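Local atomic coordinates of hyaluronoglucosaminidase (Apis mellifera, PDB entry 1FCQ), a protein that probably hydrolyses the glycosidic bonds of hyaluronan, as a family 56 glycosidase built on a seven-stranded (beta/alpha) barrel, and is a major allergen of bee venom. Residues A[227-232]-A[242-247]; A[264-269]-A[288-293]. One frame throughout, in Å; residues are numbered along the deposited sequence.

Contact 1: A[227-232]-A[242-247]; sequences YLRWNL and GGRVKE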
ATOM      1  N   TYR A 227       7.189  -6.588   0.588  1.00 14.07           N
ATOM      2  CA  TYR A 227       6.944  -8.015   0.857  1.00 15.36           C
ATOM      3  C   TYR A 227       7.972  -8.881   0.139  1.00 15.11           C
ATOM      4  O   TYR A 227       8.277  -8.684  -1.040  1.00 17.67           O
ATOM      5  CB  TYR A 227       5.518  -8.383   0.476  1.00 15.19           C
ATOM      6  CG  TYR A 227       4.409  -7.611   1.149  1.00 13.25           C
ATOM      7  CD1 TYR A 227       4.651  -6.743   2.203  1.00 16.34           C
ATOM      8  CD2 TYR A 227       3.092  -7.756   0.703  1.00 14.12           C
ATOM      9  CE1 TYR A 227       3.620  -6.041   2.787  1.00 12.67           C
ATOM     10  CE2 TYR A 227       2.051  -7.074   1.314  1.00 15.80           C
ATOM     11  CZ  TYR A 227       2.333  -6.197   2.345  1.00 13.20           C
ATOM     12  OH  TYR A 227       1.319  -5.492   2.952  1.00 14.66           O
ATOM     13  N   LEU A 228       8.554  -9.828   0.892  1.00 15.99           N
ATOM     14  CA  LEU A 228       9.573 -10.685   0.316  1.00 15.26           C
ATOM     15  C   LEU A 228       9.019 -11.817  -0.534  1.00 16.52           C
ATOM     16  O   LEU A 228       7.868 -12.223  -0.416  1.00 19.60           O
ATOM     17  CB  LEU A 228      10.448 -11.317   1.411  1.00 15.29           C
ATOM     18  CG  LEU A 228      10.971 -10.350   2.476  1.00 18.22           C
ATOM     19  CD1 LEU A 228      11.939 -11.073   3.400  1.00 20.11           C
ATOM     20  CD2 LEU A 228      11.625  -9.146   1.802  1.00 18.18           C
ATOM     21  N   ARG A 229       9.874 -12.258  -1.462  1.00 21.70           N
ATOM     22  CA  ARG A 229       9.543 -13.403  -2.300  1.00 23.24           C
ATOM     23  C   ARG A 229      10.472 -14.555  -1.921  1.00 25.33           C
ATOM     24  O   ARG A 229      11.648 -14.344  -1.629  1.00 21.80           O
ATOM     25  CB  ARG A 229       9.585 -13.088  -3.786  1.00 31.73           C
ATOM     26  CG  ARG A 229       8.427 -12.180  -4.210  1.00 34.48           C
ATOM     27  CD  ARG A 229       8.157 -12.335  -5.701  1.00 33.73           C
ATOM     28  NE  ARG A 229       9.373 -12.067  -6.465  1.00 33.38           N
ATOM     29  CZ  ARG A 229       9.818 -10.843  -6.734  1.00 31.24           C
ATOM     30  NH1 ARG A 229       9.131  -9.795  -6.308  1.00 32.11           N
ATOM     31  NH2 ARG A 229      10.929 -10.690  -7.439  1.00 33.33           N
ATOM     32  N   TRP A 230       9.900 -15.754  -1.859  1.00 24.96           N
ATOM     33  CA  TRP A 230      10.642 -16.957  -1.508  1.00 26.37           C
ATOM     34  C   TRP A 230      11.599 -17.357  -2.624  1.00 30.76           C
ATOM     35  O   TRP A 230      12.713 -17.823  -2.361  1.00 33.79           O
ATOM     36  CB  TRP A 230       9.653 -18.086  -1.204  1.00 33.19           C
ATOM     37  CG  TRP A 230      10.262 -19.239  -0.470  1.00 46.67           C
ATOM     38  CD1 TRP A 230      10.454 -19.355   0.878  1.00 49.23           C
ATOM     39  CD2 TRP A 230      10.764 -20.448  -1.054  1.00 51.05           C
ATOM     40  NE1 TRP A 230      11.044 -20.559   1.167  1.00 55.75           N
ATOM     41  CE2 TRP A 230      11.247 -21.249  -0.001  1.00 54.79           C
ATOM     42  CE3 TRP A 230      10.850 -20.925  -2.364  1.00 53.30           C
ATOM     43  CZ2 TRP A 230      11.807 -22.505  -0.220  1.00 58.98           C
ATOM     44  CZ3 TRP A 230      11.408 -22.169  -2.580  1.00 56.10           C
ATOM     45  CH2 TRP A 230      11.880 -22.946  -1.512  1.00 59.46           C
ATOM     46  N   ASN A 231      11.210 -17.145  -3.871  1.00 24.66           N
ATOM     47  CA  ASN A 231      12.028 -17.468  -5.035  1.00 28.16           C
ATOM     48  C   ASN A 231      13.031 -16.367  -5.353  1.00 29.26           C
ATOM     49  O   ASN A 231      12.994 -15.705  -6.389  1.00 30.07           O
ATOM     50  CB  ASN A 231      11.148 -17.731  -6.255  1.00 32.40           C
ATOM     51  CG  ASN A 231      11.847 -18.452  -7.390  1.00 37.15           C
ATOM     52  OD1 ASN A 231      11.199 -18.862  -8.352  1.00 42.93           O
ATOM     53  ND2 ASN A 231      13.157 -18.632  -7.319  1.00 36.64           N
ATOM     54  N   LEU A 232      13.942 -16.116  -4.433  1.00 25.13           N
ATOM     55  CA  LEU A 232      14.977 -15.108  -4.517  1.00 26.74           C
ATOM     56  C   LEU A 232      16.099 -15.551  -3.574  1.00 27.07           C
ATOM     57  O   LEU A 232      15.814 -16.292  -2.621  1.00 25.46           O
ATOM     58  CB  LEU A 232      14.490 -13.735  -4.064  1.00 27.92           C
ATOM     59  CG  LEU A 232      13.542 -12.878  -4.885  1.00 30.19           C
ATOM     60  CD1 LEU A 232      13.199 -11.586  -4.145  1.00 29.01           C
ATOM     61  CD2 LEU A 232      14.130 -12.531  -6.247  1.00 29.57           C
ATOM     62  N   GLY A 242      15.734  -2.979   0.023  1.00 15.92           N
ATOM     63  CA  GLY A 242      16.592  -1.809  -0.101  1.00 17.95           C
ATOM     64  C   GLY A 242      16.233  -0.874  -1.238  1.00 15.95           C
ATOM     65  O   GLY A 242      16.113   0.343  -1.031  1.00 18.12           O
ATOM     66  N   GLY A 243      16.050  -1.401  -2.431  1.00 14.02           N
ATOM     67  CA  GLY A 243      15.695  -0.643  -3.611  1.00 14.38           C
ATOM     68  C   GLY A 243      14.403   0.149  -3.402  1.00 17.72           C
ATOM     69  O   GLY A 243      14.308   1.344  -3.730  1.00 15.35           O
ATOM     70  N   ARG A 244      13.409  -0.524  -2.825  1.00 16.49           N
ATOM     71  CA  ARG A 244      12.119   0.106  -2.554  1.00 17.67           C
ATOM     72  C   ARG A 244      12.174   1.162  -1.476  1.00 18.19           C
ATOM     73  O   ARG A 244      11.526   2.205  -1.643  1.00 16.67           O
ATOM     74  CB  ARG A 244      11.091  -0.978  -2.214  1.00 14.50           C
ATOM     75  CG  ARG A 244      10.889  -1.876  -3.431  1.00 13.25           C
ATOM     76  CD  ARG A 244       9.931  -3.007  -3.066  1.00 14.80           C
ATOM     77  NE  ARG A 244       9.859  -3.894  -4.234  1.00 18.37           N
ATOM     78  CZ  ARG A 244       8.930  -4.805  -4.434  1.00 20.37           C
ATOM     79  NH1 ARG A 244       8.997  -5.544  -5.542  1.00 21.98           N
ATOM     80  NH2 ARG A 244       7.946  -4.994  -3.562  1.00 20.26           N
ATOM     81  N   VAL A 245      12.951   0.938  -0.412  1.00 14.84           N
ATOM     82  CA  VAL A 245      13.070   1.932   0.642  1.00 12.20           C
ATOM     83  C   VAL A 245      13.885   3.128   0.155  1.00 15.51           C
ATOM     84  O   VAL A 245      13.526   4.270   0.437  1.00 17.02           O
ATOM     85  CB  VAL A 245      13.674   1.341   1.926  1.00 16.87           C
ATOM     86  CG1 VAL A 245      13.969   2.419   2.957  1.00 18.62           C
ATOM     87  CG2 VAL A 245      12.715   0.291   2.489  1.00 14.97           C
ATOM     88  N   LYS A 246      14.920   2.868  -0.647  1.00 16.80           N
ATOM     89  CA  LYS A 246      15.670   3.990  -1.225  1.00 13.61           C
ATOM     90  C   LYS A 246      14.773   4.834  -2.129  1.00 16.06           C
ATOM     91  O   LYS A 246      14.901   6.069  -2.119  1.00 17.90           O
ATOM     92  CB  LYS A 246      16.871   3.516  -2.049  1.00 18.79           C
ATOM     93  CG  LYS A 246      18.012   2.931  -1.232  1.00 24.16           C
ATOM     94  CD  LYS A 246      19.072   2.360  -2.180  1.00 23.50           C
ATOM     95  CE  LYS A 246      20.220   1.718  -1.434  1.00 32.34           C
ATOM     96  NZ  LYS A 246      21.183   1.060  -2.372  1.00 25.00           N
ATOM     97  N   GLU A 247      13.905   4.213  -2.929  1.00 14.99           N
ATOM     98  CA  GLU A 247      13.039   4.991  -3.823  1.00 19.06           C
ATOM     99  C   GLU A 247      12.147   5.909  -3.010  1.00 13.70           C
ATOM    100  O   GLU A 247      11.997   7.105  -3.286  1.00 14.04           O
ATOM    101  CB  GLU A 247      12.210   4.066  -4.706  1.00 19.33           C
ATOM    102  CG  GLU A 247      11.361   4.762  -5.756  1.00 17.65           C
ATOM    103  CD  GLU A 247      12.171   5.411  -6.857  1.00 26.81           C
ATOM    104  OE1 GLU A 247      13.396   5.183  -6.933  1.00 23.81           O
ATOM    105  OE2 GLU A 247      11.562   6.171  -7.636  1.00 19.60           O
TER
HETATM  106  O   HOH W   1       6.776  -7.753  -3.128  1.00 27.94           O
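Arg244 reaches from its helix toward Tyr227 and Arg229, and what joins the two sides is mostly polar. The arginine's direct approach to the peptide oxygen is long, 4.5 Å from Arg244 NH2 to Tyr227 O, and a water fills the step. It accepts from Arg244 NH2 at 3.0 Å and lies 2.7 Å from Tyr227 O, to which it can donate, with an angle of about 102° at the water, close to tetrahedral. The same NH2 also bonds to Ser225 O, just ahead of 227-232, while NE bonds to Asn191 OD1. The guanidinium is therefore gripped at several of its nitrogens, which fixes its rotation. The aliphatic arm is extended, chi2 177° and chi3 -176°, and this length is what carries the guanidinium off the helix to the loop.

A second kind of contact is electrostatic. Arg229 NH1 lies 4.3 Å from Arg244 NH1, a pairing of like charges. Arg244 NH1 comes to the edge of the Arg229 group, near its plane, whereas Arg229 NH1 approaches the Arg244 group obliquely. Hydrogen bonds of Arg244 NH1 and Arg229 NH2 to other partners may offset part of the repulsion.

Within the loop, Leu232 CD1 lies 4.0 Å above the plane of the Arg229 guanidinium, offset toward its rim.

The loop 227-232 follows strand 221-222 and leads into helix 234-253, the helix that carries Arg244. Arg237, nearer the start of this helix, bonds to the carbonyl oxygens of Arg229 and Trp230, and Leu228 leans on Val241 of the same helix and on Asp282 and Thr286 of helix 280-292. On the barrel side, Tyr227 packs against Tyr265 of strand 261-267.

Contact 2: A[264-269]-A[288-293]; sequences PYYWYK and RKITDL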
ATOM      1  N   PRO A 264       7.669   1.700   5.379  1.00 13.83           N
ATOM      2  CA  PRO A 264       7.444   0.573   4.496  1.00 12.32           C
ATOM      3  C   PRO A 264       6.438  -0.406   5.097  1.00 12.80           C
ATOM      4  O   PRO A 264       6.423  -0.681   6.288  1.00 12.28           O
ATOM      5  CB  PRO A 264       8.815  -0.106   4.401  1.00 12.62           C
ATOM      6  CG  PRO A 264       9.769   1.030   4.626  1.00 13.46           C
ATOM      7  CD  PRO A 264       9.111   1.852   5.715  1.00 14.56           C
ATOM      8  N   TYR A 265       5.613  -0.969   4.219  1.00 13.70           N
ATOM      9  CA  TYR A 265       4.642  -2.004   4.566  1.00 11.77           C
ATOM     10  C   TYR A 265       5.398  -3.335   4.537  1.00 11.90           C
ATOM     11  O   TYR A 265       6.065  -3.650   3.535  1.00 12.33           O
ATOM     12  CB  TYR A 265       3.463  -1.993   3.572  1.00 10.57           C
ATOM     13  CG  TYR A 265       2.211  -1.533   4.292  1.00 10.45           C
ATOM     14  CD1 TYR A 265       1.989  -0.187   4.580  1.00 13.43           C
ATOM     15  CD2 TYR A 265       1.289  -2.437   4.778  1.00 11.76           C
ATOM     16  CE1 TYR A 265       0.886   0.216   5.313  1.00 12.34           C
ATOM     17  CE2 TYR A 265       0.158  -2.059   5.490  1.00 13.08           C
ATOM     18  CZ  TYR A 265      -0.029  -0.713   5.758  1.00 14.51           C
ATOM     19  OH  TYR A 265      -1.110  -0.288   6.489  1.00 13.01           O
ATOM     20  N   TYR A 266       5.312  -4.088   5.629  1.00 13.57           N
ATOM     21  CA  TYR A 266       6.073  -5.327   5.770  1.00 12.12           C
ATOM     22  C   TYR A 266       5.160  -6.496   6.117  1.00 13.45           C
ATOM     23  O   TYR A 266       4.305  -6.379   6.983  1.00 15.03           O
ATOM     24  CB  TYR A 266       7.048  -5.119   6.931  1.00 13.51           C
ATOM     25  CG  TYR A 266       8.174  -6.118   7.026  1.00 13.53           C
ATOM     26  CD1 TYR A 266       9.389  -5.889   6.421  1.00 13.22           C
ATOM     27  CD2 TYR A 266       7.995  -7.306   7.740  1.00 13.63           C
ATOM     28  CE1 TYR A 266      10.432  -6.813   6.488  1.00 14.77           C
ATOM     29  CE2 TYR A 266       9.029  -8.216   7.843  1.00 14.41           C
ATOM     30  CZ  TYR A 266      10.231  -7.970   7.221  1.00 16.97           C
ATOM     31  OH  TYR A 266      11.241  -8.912   7.314  1.00 18.61           O
ATOM     32  N   TRP A 267       5.351  -7.616   5.409  1.00 13.04           N
ATOM     33  CA  TRP A 267       4.486  -8.769   5.683  1.00 15.17           C
ATOM     34  C   TRP A 267       5.352  -9.891   6.247  1.00 14.42           C
ATOM     35  O   TRP A 267       6.506 -10.002   5.848  1.00 14.97           O
ATOM     36  CB  TRP A 267       3.737  -9.239   4.457  1.00 13.46           C
ATOM     37  CG  TRP A 267       2.600 -10.200   4.645  1.00 15.60           C
ATOM     38  CD1 TRP A 267       1.879 -10.446   5.774  1.00 15.12           C
ATOM     39  CD2 TRP A 267       2.007 -10.997   3.608  1.00 13.11           C
ATOM     40  NE1 TRP A 267       0.885 -11.370   5.518  1.00 14.94           N
ATOM     41  CE2 TRP A 267       0.936 -11.702   4.195  1.00 14.03           C
ATOM     42  CE3 TRP A 267       2.268 -11.174   2.243  1.00 16.05           C
ATOM     43  CZ2 TRP A 267       0.146 -12.592   3.468  1.00 19.09           C
ATOM     44  CZ3 TRP A 267       1.470 -12.047   1.523  1.00 19.74           C
ATOM     45  CH2 TRP A 267       0.417 -12.748   2.141  1.00 18.46           C
ATOM     46  N   TYR A 268       4.772 -10.667   7.159  1.00 12.43           N
ATOM     47  CA  TYR A 268       5.511 -11.789   7.749  1.00 18.95           C
ATOM     48  C   TYR A 268       5.325 -13.070   6.958  1.00 18.67           C
ATOM     49  O   TYR A 268       5.808 -14.127   7.387  1.00 18.47           O
ATOM     50  CB  TYR A 268       5.139 -11.966   9.232  1.00 16.93           C
ATOM     51  CG  TYR A 268       3.671 -12.308   9.408  1.00 15.27           C
ATOM     52  CD1 TYR A 268       3.312 -13.653   9.422  1.00 18.09           C
ATOM     53  CD2 TYR A 268       2.669 -11.370   9.513  1.00 11.06           C
ATOM     54  CE1 TYR A 268       1.988 -14.020   9.550  1.00 16.63           C
ATOM     55  CE2 TYR A 268       1.338 -11.717   9.640  1.00 13.58           C
ATOM     56  CZ  TYR A 268       1.004 -13.067   9.650  1.00 16.16           C
ATOM     57  OH  TYR A 268      -0.305 -13.463   9.773  1.00 17.49           O
ATOM     58  N   LYS A 269       4.684 -13.021   5.799  1.00 14.42           N
ATOM     59  CA  LYS A 269       4.549 -14.166   4.913  1.00 18.27           C
ATOM     60  C   LYS A 269       5.254 -13.842   3.590  1.00 20.00           C
ATOM     61  O   LYS A 269       5.388 -12.661   3.259  1.00 17.79           O
ATOM     62  CB  LYS A 269       3.087 -14.452   4.560  1.00 19.13           C
ATOM     63  CG  LYS A 269       2.182 -14.761   5.740  1.00 19.34           C
ATOM     64  CD  LYS A 269       2.527 -16.145   6.288  1.00 20.73           C
ATOM     65  CE  LYS A 269       1.362 -16.667   7.117  1.00 20.87           C
ATOM     66  NZ  LYS A 269       1.725 -17.975   7.743  1.00 22.61           N
ATOM     67  N   ARG A 288      16.912  -5.054   9.297  1.00 20.19           N
ATOM     68  CA  ARG A 288      18.147  -4.271   9.418  1.00 21.78           C
ATOM     69  C   ARG A 288      18.314  -3.321   8.244  1.00 21.64           C
ATOM     70  O   ARG A 288      18.686  -2.153   8.429  1.00 23.10           O
ATOM     71  CB  ARG A 288      19.350  -5.215   9.568  1.00 24.48           C
ATOM     72  CG  ARG A 288      19.639  -5.566  11.013  1.00 30.17           C
ATOM     73  CD  ARG A 288      20.334  -6.911  11.185  1.00 41.08           C
ATOM     74  NE  ARG A 288      20.843  -7.050  12.542  1.00 42.41           N
ATOM     75  CZ  ARG A 288      21.066  -8.137  13.254  1.00 51.37           C
ATOM     76  NH1 ARG A 288      20.825  -9.357  12.789  1.00 54.94           N
ATOM     77  NH2 ARG A 288      21.542  -8.011  14.491  1.00 55.35           N
ATOM     78  N   LYS A 289      17.980  -3.741   7.027  1.00 18.43           N
ATOM     79  CA  LYS A 289      18.090  -2.868   5.863  1.00 22.76           C
ATOM     80  C   LYS A 289      17.161  -1.665   5.979  1.00 20.78           C
ATOM     81  O   LYS A 289      17.554  -0.537   5.677  1.00 18.29           O
ATOM     82  CB  LYS A 289      17.841  -3.632   4.572  1.00 20.42           C
ATOM     83  CG  LYS A 289      17.912  -2.829   3.293  1.00 19.61           C
ATOM     84  CD  LYS A 289      19.230  -2.108   3.101  1.00 25.56           C
ATOM     85  CE  LYS A 289      20.283  -2.954   2.431  1.00 34.38           C
ATOM     86  NZ  LYS A 289      20.930  -3.905   3.370  1.00 42.17           N
ATOM     87  N   ILE A 290      15.925  -1.890   6.419  1.00 16.07           N
ATOM     88  CA  ILE A 290      14.974  -0.798   6.582  1.00 17.35           C
ATOM     89  C   ILE A 290      15.510   0.242   7.561  1.00 17.12           C
ATOM     90  O   ILE A 290      15.400   1.446   7.292  1.00 20.19           O
ATOM     91  CB  ILE A 290      13.603  -1.324   7.071  1.00 16.45           C
ATOM     92  CG1 ILE A 290      13.000  -2.224   5.985  1.00 16.17           C
ATOM     93  CG2 ILE A 290      12.654  -0.167   7.357  1.00 19.97           C
ATOM     94  CD1 ILE A 290      11.765  -2.957   6.482  1.00 16.29           C
ATOM     95  N   THR A 291      16.037  -0.178   8.705  1.00 22.49           N
ATOM     96  CA  THR A 291      16.530   0.739   9.718  1.00 22.51           C
ATOM     97  C   THR A 291      17.830   1.421   9.293  1.00 22.42           C
ATOM     98  O   THR A 291      17.981   2.630   9.494  1.00 22.86           O
ATOM     99  CB  THR A 291      16.773   0.032  11.064  1.00 27.72           C
ATOM    100  OG1 THR A 291      15.596  -0.683  11.472  1.00 37.00           O
ATOM    101  CG2 THR A 291      17.110   1.065  12.133  1.00 27.17           C
ATOM    102  N   ASP A 292      18.749   0.657   8.719  1.00 22.23           N
ATOM    103  CA  ASP A 292      20.030   1.208   8.277  1.00 23.38           C
ATOM    104  C   ASP A 292      19.882   2.302   7.233  1.00 24.59           C
ATOM    105  O   ASP A 292      20.658   3.268   7.205  1.00 25.90           O
ATOM    106  CB  ASP A 292      20.923   0.095   7.733  1.00 21.80           C
ATOM    107  CG  ASP A 292      21.526  -0.823   8.776  1.00 27.82           C
ATOM    108  OD1 ASP A 292      21.345  -0.639   9.993  1.00 28.11           O
ATOM    109  OD2 ASP A 292      22.208  -1.796   8.362  1.00 32.20           O
ATOM    110  N   LEU A 293      18.876   2.220   6.354  1.00 17.24           N
ATOM    111  CA  LEU A 293      18.675   3.224   5.328  1.00 18.77           C
ATOM    112  C   LEU A 293      18.052   4.517   5.829  1.00 19.37           C
ATOM    113  O   LEU A 293      18.065   5.502   5.084  1.00 22.94           O
ATOM    114  CB  LEU A 293      17.784   2.653   4.210  1.00 22.80           C
ATOM    115  CG  LEU A 293      18.476   1.632   3.307  1.00 20.59           C
ATOM    116  CD1 LEU A 293      17.475   0.928   2.409  1.00 21.27           C
ATOM    117  CD2 LEU A 293      19.542   2.319   2.461  1.00 20.60           C
TER
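Two torsions bring Tyr266 and Ile290 together. In Tyr266, CG stands anti to the backbone N (chi1 -164°), which sends the ring out from the strand toward the helix. In Ile290 the longer branch is extended, with chi2 at 171°, and delivers CD1 to that ring: CD1 is 3.8 Å from Tyr266 CD1 and 4.1 Å from Tyr266 CE1. The methyl meets this side of the tyrosine at a slant. The other branch of Ile290 serves a different neighbour, for its CG2 lies 4.1 Å from Pro264 CG, where the two side chains run past each other in opposite directions. A single isoleucine thus divides its branches between two residues placed two apart on a strand, and all three are buried.

The contact lies between a strand of the (beta/alpha) barrel and the helix that covers it from outside. Strand 261-267, helix 280-292 and strand 297-301 form a beta-alpha-beta crossover, the two strands lying parallel and adjacent; Pro264 and Tyr266 are both hydrogen-bonded through their backbones to Ile299. Pro264 and Tyr266 direct their side chains to the helix, while Tyr265 between them turns the other way, to Ile51 and Ile53 of strand 51-55.

The polar tip of Tyr266 is also held by the helix, its OH hydrogen-bonded to OG1 of Thr286, one turn before Ile290. Leu283 and Leu287 pack on the same tyrosine. Ile290 has a further apolar neighbour in Val241 of helix 234-253.

Overall arrangement
Contacts 1 and 2 follow one another along the chain, and their centres lie about 9 Å apart. Helix 234-253 and strand 261-267, each contributing to one of them, are consecutive elements of the barrel, and they meet where Val245 CG2 of contact 1 lies 3.7 Å from Pro264 CG of contact 2. A second junction lies along the strand's backbone: the Tyr227 ring packs with CD1 3.4 Å from Trp267 N and CE1 3.5 Å from Tyr265 O. Trp267 lies near the end of strand 261-267 and Tyr227 in the loop that follows strand 221-222, so both are at the C-terminal side of the barrel strands, where barrels of this kind generally carry the active site.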